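Local coordinates for protein 432aa long hypothetical deoxyribodipyrimidine photolyase (Sulfolobus tokodaii, PDB 2E0I) that probably repairs cyclobutane pyrimidine dimers in DNA by a light-driven reaction, holding one FAD in its helical domain and a second that may serve as a light-harvesting antenna, at residues E278-A283 with S409-W414; G290-D295 with K369-F374; D206-N211 with A378-E383. All blocks are in the same frame, centred on the assembly; numbering follows the deposited sequence.

Contact 1 (E278-A283 with S409-W414); sequences ESYFEA and SPIVNW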
# COMPACT_ATOMS: atom_id res chain seq x y z
N GLU A 278 2.08 4.72 -25.83
CA GLU A 278 1.81 5.87 -24.97
C GLU A 278 0.40 6.44 -25.08
O GLU A 278 -0.10 7.11 -24.18
CB GLU A 278 2.83 6.97 -25.24
CG GLU A 278 3.68 7.34 -24.04
CD GLU A 278 5.11 7.73 -24.42
OE1 GLU A 278 5.89 6.83 -24.81
OE2 GLU A 278 5.44 8.94 -24.33
N SER A 279 -0.25 6.17 -26.20
CA SER A 279 -1.60 6.64 -26.43
C SER A 279 -2.62 5.84 -25.62
O SER A 279 -3.49 6.41 -24.97
CB SER A 279 -1.92 6.53 -27.92
OG SER A 279 -3.22 7.00 -28.18
N TYR A 280 -2.53 4.51 -25.67
CA TYR A 280 -3.44 3.67 -24.91
C TYR A 280 -3.25 3.93 -23.41
O TYR A 280 -4.22 4.07 -22.68
CB TYR A 280 -3.17 2.18 -25.17
CG TYR A 280 -3.41 1.70 -26.58
CD1 TYR A 280 -4.37 2.29 -27.40
CD2 TYR A 280 -2.70 0.61 -27.08
CE1 TYR A 280 -4.63 1.79 -28.68
CE2 TYR A 280 -2.96 0.10 -28.35
CZ TYR A 280 -3.92 0.70 -29.15
OH TYR A 280 -4.20 0.18 -30.40
N PHE A 281 -2.00 3.98 -22.99
CA PHE A 281 -1.66 4.22 -21.59
C PHE A 281 -2.31 5.49 -21.05
O PHE A 281 -2.76 5.54 -19.91
CB PHE A 281 -0.14 4.33 -21.44
CG PHE A 281 0.31 4.56 -20.02
CD1 PHE A 281 -0.09 3.69 -19.01
CD2 PHE A 281 1.11 5.63 -19.70
CE1 PHE A 281 0.32 3.90 -17.69
CE2 PHE A 281 1.52 5.84 -18.39
CZ PHE A 281 1.12 4.98 -17.39
N GLU A 282 -2.33 6.53 -21.88
CA GLU A 282 -2.91 7.80 -21.48
C GLU A 282 -4.42 7.64 -21.32
O GLU A 282 -5.02 8.24 -20.43
CB GLU A 282 -2.60 8.85 -22.53
CG GLU A 282 -2.79 10.27 -22.04
CD GLU A 282 -1.55 10.85 -21.37
OE1 GLU A 282 -0.96 10.17 -20.50
OE2 GLU A 282 -1.16 12.00 -21.73
N ALA A 283 -5.01 6.83 -22.19
CA ALA A 283 -6.45 6.56 -22.15
C ALA A 283 -6.80 5.78 -20.89
O ALA A 283 -7.84 6.00 -20.27
CB ALA A 283 -6.85 5.78 -23.37
N SER A 409 -15.90 4.66 -27.68
CA SER A 409 -16.21 3.25 -27.87
C SER A 409 -14.91 2.50 -27.60
O SER A 409 -13.83 3.09 -27.64
CB SER A 409 -16.70 3.00 -29.30
OG SER A 409 -15.78 3.54 -30.23
N PRO A 410 -15.00 1.20 -27.31
CA PRO A 410 -13.79 0.41 -27.04
C PRO A 410 -12.59 0.81 -27.88
O PRO A 410 -12.67 0.84 -29.10
CB PRO A 410 -14.26 -1.03 -27.28
CG PRO A 410 -15.62 -0.89 -27.95
CD PRO A 410 -16.19 0.34 -27.34
N ILE A 411 -11.48 1.14 -27.23
CA ILE A 411 -10.27 1.55 -27.95
C ILE A 411 -9.48 0.37 -28.52
O ILE A 411 -8.44 0.58 -29.13
CB ILE A 411 -9.31 2.37 -27.06
CG1 ILE A 411 -8.82 1.52 -25.88
CG2 ILE A 411 -10.02 3.63 -26.57
CD1 ILE A 411 -7.61 2.10 -25.17
N VAL A 412 -9.98 -0.84 -28.31
CA VAL A 412 -9.35 -2.07 -28.82
C VAL A 412 -10.28 -3.24 -28.53
O VAL A 412 -11.17 -3.12 -27.69
CB VAL A 412 -8.00 -2.39 -28.11
CG1 VAL A 412 -6.88 -1.52 -28.63
CG2 VAL A 412 -8.15 -2.21 -26.62
N ASN A 413 -10.09 -4.35 -29.23
CA ASN A 413 -10.88 -5.55 -28.98
C ASN A 413 -10.01 -6.38 -28.04
O ASN A 413 -8.97 -6.89 -28.44
CB ASN A 413 -11.12 -6.36 -30.26
CG ASN A 413 -11.66 -7.77 -29.98
OD1 ASN A 413 -11.48 -8.70 -30.78
ND2 ASN A 413 -12.34 -7.93 -28.84
N TRP A 414 -10.45 -6.54 -26.80
CA TRP A 414 -9.67 -7.29 -25.83
C TRP A 414 -9.30 -8.71 -26.26
O TRP A 414 -8.17 -9.14 -26.08
CB TRP A 414 -10.39 -7.33 -24.49
CG TRP A 414 -11.54 -8.28 -24.47
CD1 TRP A 414 -12.78 -8.08 -25.00
CD2 TRP A 414 -11.52 -9.62 -23.96
NE1 TRP A 414 -13.54 -9.22 -24.85
CE2 TRP A 414 -12.79 -10.18 -24.21
CE3 TRP A 414 -10.56 -10.40 -23.32
CZ2 TRP A 414 -13.13 -11.48 -23.85
CZ3 TRP A 414 -10.89 -11.70 -22.95
CH2 TRP A 414 -12.16 -12.23 -23.22
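In the helical FAD-binding domain of this photolyase, Tyr280 on helix 278-286 lies against Ile411 and Val412, two residues of the loop that leads into the last helix, 414-427. The contact lies on the surface and holds no hydrogen bond between its segments; it rests on apolar contacts, most of them along one tyrosine. The CB of Tyr280 does not aim at the loop. Its ring gets there because CG turns anti to the carbonyl carbon (chi1 -64°), which carries the hydroxyl end nearer to 409-414. Ile411 approaches one end of the ring and Val412 the other, each at a slant that is neither face nor edge. Ile411 CD1 stands 3.9 Å from Tyr280 CD1. It reaches so far because the isoleucine chain continues extended beyond CG1 (chi2 165°). It meets helix 278-286 a second time, one turn on, where Ala283 CB points at the loop. Val412 comes from the direction opposite to the tyrosine, and its CG1 touches the phenol carbon, 3.7 Å from Tyr280 CZ. Replacing Tyr280 by an alanine would probably leave Val412 CG1 without its partner on this helix and leave Ile411 CD1 only Ala283 to meet there. Arg417 of helix 414-427 touches both Tyr280 and Val412, while Ile411 also rests on Thr289 and Leu323. The outermost touch is that of the hydroxyl, Tyr280 OH lying 3.6 Å from Val412 CG1.

Contact 2 (G290-D295 with K369-F374); sequences GYPIID and KQQEKF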
# COMPACT_ATOMS: atom_id res chain seq x y z
N GLY A 290 -12.61 2.13 -23.73
CA GLY A 290 -14.00 1.93 -24.09
C GLY A 290 -14.84 1.04 -23.19
O GLY A 290 -16.03 0.84 -23.44
N TYR A 291 -14.23 0.51 -22.14
CA TYR A 291 -14.89 -0.41 -21.22
C TYR A 291 -15.35 0.23 -19.91
O TYR A 291 -14.53 0.62 -19.08
CB TYR A 291 -13.94 -1.55 -20.89
CG TYR A 291 -13.41 -2.26 -22.10
CD1 TYR A 291 -12.69 -1.57 -23.09
CD2 TYR A 291 -13.63 -3.62 -22.29
CE1 TYR A 291 -12.21 -2.22 -24.22
CE2 TYR A 291 -13.15 -4.28 -23.42
CZ TYR A 291 -12.45 -3.57 -24.38
OH TYR A 291 -11.99 -4.21 -25.50
N PRO A 292 -16.67 0.32 -19.71
CA PRO A 292 -17.30 0.91 -18.51
C PRO A 292 -16.69 0.56 -17.15
O PRO A 292 -16.38 1.46 -16.36
CB PRO A 292 -18.75 0.47 -18.65
CG PRO A 292 -18.95 0.58 -20.13
CD PRO A 292 -17.70 -0.10 -20.67
N ILE A 293 -16.53 -0.73 -16.86
CA ILE A 293 -15.99 -1.14 -15.57
C ILE A 293 -14.55 -0.67 -15.36
O ILE A 293 -14.17 -0.30 -14.25
CB ILE A 293 -16.03 -2.66 -15.40
CG1 ILE A 293 -15.76 -3.01 -13.94
CG2 ILE A 293 -14.98 -3.33 -16.28
CD1 ILE A 293 -16.71 -2.35 -12.99
N ILE A 294 -13.75 -0.68 -16.43
CA ILE A 294 -12.36 -0.23 -16.36
C ILE A 294 -12.34 1.29 -16.15
O ILE A 294 -11.60 1.79 -15.32
CB ILE A 294 -11.59 -0.58 -17.66
CG1 ILE A 294 -11.65 -2.09 -17.92
CG2 ILE A 294 -10.13 -0.14 -17.55
CD1 ILE A 294 -11.02 -2.94 -16.83
N ASP A 295 -13.15 2.01 -16.91
CA ASP A 295 -13.23 3.46 -16.80
C ASP A 295 -13.69 3.89 -15.42
O ASP A 295 -13.16 4.83 -14.85
CB ASP A 295 -14.20 4.00 -17.85
CG ASP A 295 -13.67 3.81 -19.26
OD1 ASP A 295 -14.49 3.67 -20.20
OD2 ASP A 295 -12.43 3.82 -19.42
N LYS A 369 -17.82 -9.78 -19.36
CA LYS A 369 -18.40 -10.79 -18.48
C LYS A 369 -18.21 -10.35 -17.04
O LYS A 369 -19.14 -10.36 -16.23
CB LYS A 369 -17.74 -12.15 -18.71
CG LYS A 369 -18.51 -13.03 -19.67
CD LYS A 369 -17.78 -14.32 -19.99
CE LYS A 369 -18.74 -15.35 -20.60
NZ LYS A 369 -19.60 -14.77 -21.68
N GLN A 370 -16.98 -9.94 -16.74
CA GLN A 370 -16.60 -9.48 -15.41
C GLN A 370 -17.47 -8.29 -15.01
O GLN A 370 -18.07 -8.27 -13.93
CB GLN A 370 -15.13 -9.07 -15.43
CG GLN A 370 -14.40 -9.27 -14.13
CD GLN A 370 -14.13 -10.72 -13.84
OE1 GLN A 370 -13.63 -11.08 -12.78
NE2 GLN A 370 -14.47 -11.57 -14.79
N GLN A 371 -17.53 -7.29 -15.88
CA GLN A 371 -18.31 -6.09 -15.66
C GLN A 371 -19.76 -6.41 -15.30
O GLN A 371 -20.33 -5.83 -14.37
CB GLN A 371 -18.29 -5.21 -16.91
CG GLN A 371 -19.21 -4.00 -16.83
CD GLN A 371 -19.17 -3.14 -18.07
OE1 GLN A 371 -18.13 -2.59 -18.43
NE2 GLN A 371 -20.30 -3.02 -18.75
N GLU A 372 -20.34 -7.35 -16.04
CA GLU A 372 -21.73 -7.73 -15.85
C GLU A 372 -22.00 -8.56 -14.60
O GLU A 372 -23.11 -8.54 -14.07
CB GLU A 372 -22.22 -8.48 -17.08
CG GLU A 372 -23.70 -8.81 -17.04
CD GLU A 372 -24.26 -9.09 -18.41
OE1 GLU A 372 -24.20 -8.18 -19.26
OE2 GLU A 372 -24.76 -10.22 -18.64
N LYS A 373 -20.99 -9.28 -14.13
CA LYS A 373 -21.17 -10.10 -12.94
C LYS A 373 -21.05 -9.32 -11.64
O LYS A 373 -21.86 -9.51 -10.72
CB LYS A 373 -20.17 -11.25 -12.92
CG LYS A 373 -20.29 -12.09 -11.67
CD LYS A 373 -19.33 -13.25 -11.66
CE LYS A 373 -19.57 -14.12 -10.43
NZ LYS A 373 -18.68 -15.30 -10.42
N PHE A 374 -20.05 -8.44 -11.56
CA PHE A 374 -19.80 -7.67 -10.35
C PHE A 374 -20.44 -6.31 -10.25
O PHE A 374 -20.27 -5.62 -9.25
CB PHE A 374 -18.30 -7.57 -10.11
CG PHE A 374 -17.66 -8.90 -9.89
CD1 PHE A 374 -18.03 -9.69 -8.80
CD2 PHE A 374 -16.72 -9.39 -10.78
CE1 PHE A 374 -17.48 -10.96 -8.62
CE2 PHE A 374 -16.16 -10.66 -10.61
CZ PHE A 374 -16.54 -11.44 -9.52
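The side-chain amide of Gln371 is gripped at both ends: OE1 accepts the backbone N-H of Ile293, and NE2 bonds to Ile396 O and to His397 ND1. The bond from Ile293 N to Gln371 OE1 measures 2.9 Å and is moderately bent, with 152° at the hydrogen. The donor sits above the plane of the amide, 43° out of it, and so not on a lone pair. Ile293 lies in the first turn of helix 292-304, where a backbone N-H has no carbonyl of a preceding turn to bond to. Gln371 supplies that acceptor, and the partial positive charge of a helix start would be expected to polarise its carbonyl further. The bonds on NE2 tell the two ends of the amide apart and should fix its rotation. The glutamine reaches across extended, CG anti to the backbone N (chi1 173°), with its amide turned at the end. Its aliphatic part slides past Ile293 in the opposite direction, with Gln371 CB and Ile293 CB 3.7 Å apart. Farther out Pro292 lies across the amide, its CB 3.7 Å from Gln371 CD. All three residues are buried, so a polar group in an apolar setting has its needs met on both sides. The contact thus joins the start of helix 292-304 to helix 367-374. Helix 309-322 adds Leu314 against Ile293, and helix 379-384 closes in with Phe380 on Ile293 and Ile381 on both Pro292 and Gln371.

Contact 3 (D206-N211 with A378-E383); sequences DYPAEN and AKFIKE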
# COMPACT_ATOMS: atom_id res chain seq x y z
N ASP A 206 -16.40 -8.54 -3.63
CA ASP A 206 -16.04 -8.28 -5.02
C ASP A 206 -16.91 -7.23 -5.68
O ASP A 206 -16.49 -6.59 -6.63
CB ASP A 206 -16.12 -9.56 -5.84
CG ASP A 206 -15.05 -10.57 -5.46
OD1 ASP A 206 -13.89 -10.39 -5.89
OD2 ASP A 206 -15.37 -11.53 -4.71
N TYR A 207 -18.12 -7.05 -5.18
CA TYR A 207 -19.03 -6.09 -5.76
C TYR A 207 -18.72 -4.68 -5.28
O TYR A 207 -18.98 -4.33 -4.13
CB TYR A 207 -20.45 -6.50 -5.41
CG TYR A 207 -20.74 -7.92 -5.83
CD1 TYR A 207 -21.38 -8.20 -7.04
CD2 TYR A 207 -20.31 -9.00 -5.06
CE1 TYR A 207 -21.58 -9.52 -7.46
CE2 TYR A 207 -20.50 -10.32 -5.47
CZ TYR A 207 -21.14 -10.57 -6.67
OH TYR A 207 -21.29 -11.87 -7.09
N PRO A 208 -18.17 -3.85 -6.17
CA PRO A 208 -17.80 -2.46 -5.88
C PRO A 208 -18.97 -1.62 -5.43
O PRO A 208 -18.83 -0.81 -4.53
CB PRO A 208 -17.22 -1.95 -7.20
CG PRO A 208 -16.80 -3.18 -7.91
CD PRO A 208 -17.89 -4.16 -7.59
N ALA A 209 -20.12 -1.79 -6.07
CA ALA A 209 -21.30 -1.01 -5.73
C ALA A 209 -21.68 -1.21 -4.26
O ALA A 209 -22.07 -0.27 -3.57
CB ALA A 209 -22.45 -1.37 -6.63
N GLU A 210 -21.57 -2.44 -3.79
CA GLU A 210 -21.88 -2.74 -2.40
C GLU A 210 -20.75 -2.16 -1.54
O GLU A 210 -19.78 -1.62 -2.07
CB GLU A 210 -22.03 -4.26 -2.21
CG GLU A 210 -23.29 -4.78 -2.89
CD GLU A 210 -23.39 -6.30 -2.93
OE1 GLU A 210 -23.27 -6.94 -1.86
OE2 GLU A 210 -23.60 -6.85 -4.04
N ASN A 211 -20.86 -2.25 -0.23
CA ASN A 211 -19.79 -1.69 0.59
C ASN A 211 -19.20 -2.77 1.46
O ASN A 211 -19.14 -2.63 2.68
CB ASN A 211 -20.34 -0.57 1.45
CG ASN A 211 -19.40 0.61 1.51
OD1 ASN A 211 -19.45 1.41 2.44
ND2 ASN A 211 -18.54 0.72 0.50
N ALA A 378 -24.99 -1.85 -12.81
CA ALA A 378 -24.13 -0.79 -13.31
C ALA A 378 -24.12 0.39 -12.34
O ALA A 378 -23.82 1.52 -12.72
CB ALA A 378 -24.58 -0.34 -14.69
N LYS A 379 -24.46 0.13 -11.08
CA LYS A 379 -24.47 1.18 -10.07
C LYS A 379 -23.09 1.81 -9.87
O LYS A 379 -22.96 3.04 -9.78
CB LYS A 379 -24.98 0.64 -8.73
CG LYS A 379 -26.49 0.36 -8.70
CD LYS A 379 -26.99 0.10 -7.27
CE LYS A 379 -28.52 -0.05 -7.21
NZ LYS A 379 -29.06 -1.27 -7.91
N PHE A 380 -22.05 0.97 -9.81
CA PHE A 380 -20.68 1.44 -9.64
C PHE A 380 -20.27 2.27 -10.85
O PHE A 380 -19.70 3.36 -10.72
CB PHE A 380 -19.71 0.27 -9.49
CG PHE A 380 -18.27 0.70 -9.33
CD1 PHE A 380 -17.86 1.40 -8.19
CD2 PHE A 380 -17.33 0.40 -10.31
CE1 PHE A 380 -16.53 1.80 -8.04
CE2 PHE A 380 -15.99 0.79 -10.16
CZ PHE A 380 -15.59 1.49 -9.03
N ILE A 381 -20.55 1.73 -12.03
CA ILE A 381 -20.23 2.40 -13.28
C ILE A 381 -20.91 3.76 -13.36
O ILE A 381 -20.28 4.76 -13.69
CB ILE A 381 -20.63 1.53 -14.47
CG1 ILE A 381 -19.73 0.30 -14.52
CG2 ILE A 381 -20.54 2.31 -15.75
CD1 ILE A 381 -20.09 -0.72 -15.57
N LYS A 382 -22.21 3.79 -13.05
CA LYS A 382 -22.98 5.03 -13.10
C LYS A 382 -22.48 6.05 -12.08
O LYS A 382 -22.61 7.26 -12.29
CB LYS A 382 -24.46 4.74 -12.86
CG LYS A 382 -25.22 4.23 -14.07
CD LYS A 382 -26.57 3.66 -13.64
CE LYS A 382 -27.49 3.43 -14.81
NZ LYS A 382 -27.86 4.73 -15.41
N GLU A 383 -21.92 5.56 -10.98
CA GLU A 383 -21.43 6.44 -9.93
C GLU A 383 -20.14 7.13 -10.31
O GLU A 383 -19.84 8.20 -9.79
CB GLU A 383 -21.21 5.64 -8.65
CG GLU A 383 -20.85 6.50 -7.45
CD GLU A 383 -21.97 7.45 -7.06
OE1 GLU A 383 -23.08 6.96 -6.73
OE2 GLU A 383 -21.74 8.69 -7.08
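Pro208 sets its CB over one face of the Phe380 ring, a CH-pi contact with 3.6 Å from that carbon to the ring centroid. The approach is steep, 17° off the ring normal, yet shifted toward the rim, so that Pro208 CB stands equally close, 3.6 Å, to Phe380 CG and CD1. Phe380 offers this face because its CG is anti to the backbone N (chi1 179°), which swings the ring off the first turn of helix 379-384, between the loop and helix 292-304. The next loop residue, Ala209, sits beside the helix backbone: its methyl carbon CB is 4.0 Å from Phe380 N and 3.9 Å from Lys379 CB. Lys379 takes part with the root of its side chain alone. Its CG lies anti to the carbonyl carbon, and the chain then runs extended, bending at its last torsion, with the amine end leading away from the loop. No hydrogen bond joins the two segments. The N-H of Phe380 instead bonds to Asp375 OD2 and that of Ile381 to Asp375 OD1, so one carboxylate holds the helix start from which the ring projects. Phe380 continues inward to Ile293, Ala296 and Met300 of helix 292-304, while Pro208 also touches Asn308. A proline CH set over an aromatic face is a familiar CH-pi pairing; here it packs the loop between helices 189-196 and 217-221 on helix 379-384, within the helical part of the photolyase fold, with Pro208 about 11 Å from a bound FAD.

Contact 2 lies between the others: its centre is 15 Å from that of contact 1 and 10 Å from that of contact 3, while the nearest atoms of contacts 1 and 3 are about 12 Å apart. Tyr291 makes the first junction, its OH probably hydrogen-bonded to Val412 O (2.6 Å) and to Trp414 N. The second is packing: Pro292 CB is 3.6 Å from Ile381 CD1, the Phe374 ring lies on Asp206 CB, and Phe374 O abuts Pro208 CD. Along the chain contact 2 is nested within the loops closed by contacts 1 and 3, which cross each other. A bound FAD lies about 11 Å from the Pro208 side chain of contact 3 and about 13 Å from the Ile293 side chain of contact 2.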